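Lipid transferase CIDEC (Mus musculus, PDB 4IKG) transfers triacylglycerols between lipid droplets in white adipose tissue, promoting their fusion into a single large droplet that favours lipid storage. Local coordinates at residues Ala63-Lys66 with Asp67-Phe70. Residues are numbered along the deposited sequence; the frame is centred on the assembly and turned at random.
Sequences ALAK and DTMF
With chi1 at -62°, T68 holds OG1 beside its own backbone N and turns it back toward A65, while CG2 is left to face the F70 ring. Both hydrogen-bond donors of T68, the hydroxyl and the backbone N-H, then converge on A65 O: OG1 donates to it at 2.7 Å, and T68 N reaches the same A65 O at 3.3 Å, closing the type I turn from A65 to T68. The two donors come from one face of the carbonyl plane, the backbone N-H standing farther above it, 67° out, than the hydroxyl. Threonine thus grips the first carbonyl of the turn twice. D67 turns its carboxylate back along the chain, so that OD1 lies 3.3 Å from A65 CB. L64 and F70 make the apolar contact: L64 CD1 meets F70 CE1 at 3.6 Å, approaching the ring obliquely, and T68 CG2 sits 4.0 Å above one ring face, offset toward its rim. In the ubiquitin-like CIDE-N domain, this turn links helix 58-63 to strand 69-73, the middle strand of the sheet; L64 and T68 rest on L48, F70 on L46 of strand 45-48, and K66 on P7 of strand 7-11.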
loop_
_atom_site.group_PDB
_atom_site.type_symbol
_atom_site.label_atom_id
_atom_site.label_comp_id
_atom_site.label_asym_id
_atom_site.label_seq_id
_atom_site.Cartn_x
_atom_site.Cartn_y
_atom_site.Cartn_z
ATOM N N ALA A 63 -7.324 9.463 -5.921
ATOM C CA ALA A 63 -7.282 9.839 -7.329
ATOM C C ALA A 63 -6.590 8.800 -8.209
ATOM O O ALA A 63 -6.802 8.775 -9.422
ATOM C CB ALA A 63 -6.624 11.193 -7.494
ATOM N N LEU A 64 -5.765 7.953 -7.604
ATOM C CA LEU A 64 -5.046 6.923 -8.350
ATOM C C LEU A 64 -6.015 5.934 -8.997
ATOM O O LEU A 64 -7.122 5.724 -8.503
ATOM C CB LEU A 64 -4.054 6.189 -7.443
ATOM C CG LEU A 64 -2.789 6.954 -7.042
ATOM C CD1 LEU A 64 -2.024 6.207 -5.958
ATOM C CD2 LEU A 64 -1.898 7.200 -8.251
ATOM N N ALA A 65 -5.594 5.339 -10.108
ATOM C CA ALA A 65 -6.422 4.377 -10.831
ATOM C C ALA A 65 -6.757 3.170 -9.959
ATOM O O ALA A 65 -6.043 2.869 -9.002
ATOM C CB ALA A 65 -5.728 3.934 -12.106
ATOM N N LYS A 66 -7.841 2.481 -10.293
ATOM C CA LYS A 66 -8.284 1.348 -9.491
ATOM C C LYS A 66 -7.409 0.107 -9.649
ATOM O O LYS A 66 -7.396 -0.768 -8.780
ATOM C CB LYS A 66 -9.738 1.011 -9.802
ATOM C CG LYS A 66 -10.732 1.994 -9.216
ATOM C CD LYS A 66 -12.110 1.360 -9.123
ATOM C CE LYS A 66 -13.054 2.170 -8.249
ATOM N NZ LYS A 66 -14.353 1.473 -7.995
ATOM N N ASP A 67 -6.682 0.034 -10.759
ATOM C CA ASP A 67 -5.789 -1.088 -11.001
ATOM C C ASP A 67 -4.360 -0.763 -10.573
ATOM O O ASP A 67 -3.420 -1.471 -10.934
ATOM C CB ASP A 67 -5.834 -1.504 -12.474
ATOM C CG ASP A 67 -5.337 -0.416 -13.410
ATOM O OD1 ASP A 67 -5.323 0.768 -13.011
ATOM O OD2 ASP A 67 -4.965 -0.750 -14.556
ATOM N N THR A 68 -4.206 0.307 -9.798
ATOM C CA THR A 68 -2.892 0.727 -9.315
ATOM C C THR A 68 -2.290 -0.298 -8.358
ATOM O O THR A 68 -2.914 -0.671 -7.362
ATOM C CB THR A 68 -2.958 2.092 -8.599
ATOM O OG1 THR A 68 -3.395 3.099 -9.520
ATOM C CG2 THR A 68 -1.592 2.472 -8.048
ATOM N N MET A 69 -1.076 -0.751 -8.663
ATOM C CA MET A 69 -0.376 -1.685 -7.789
ATOM C C MET A 69 0.431 -0.927 -6.743
ATOM O O MET A 69 1.343 -0.167 -7.078
ATOM C CB MET A 69 0.540 -2.603 -8.599
ATOM C CG MET A 69 1.260 -3.655 -7.769
ATOM S SD MET A 69 0.140 -4.841 -6.997
ATOM C CE MET A 69 -0.582 -5.605 -8.450
ATOM N N PHE A 70 0.093 -1.131 -5.475
ATOM C CA PHE A 70 0.800 -0.463 -4.391
ATOM C C PHE A 70 1.952 -1.299 -3.853
ATOM O O PHE A 70 2.180 -2.429 -4.287
ATOM C CB PHE A 70 -0.155 -0.112 -3.251
ATOM C CG PHE A 70 -1.199 0.896 -3.626
ATOM C CD1 PHE A 70 -0.921 2.252 -3.581
ATOM C CD2 PHE A 70 -2.460 0.489 -4.025
ATOM C CE1 PHE A 70 -1.882 3.182 -3.926
ATOM C CE2 PHE A 70 -3.425 1.417 -4.372
ATOM C CZ PHE A 70 -3.135 2.763 -4.323
#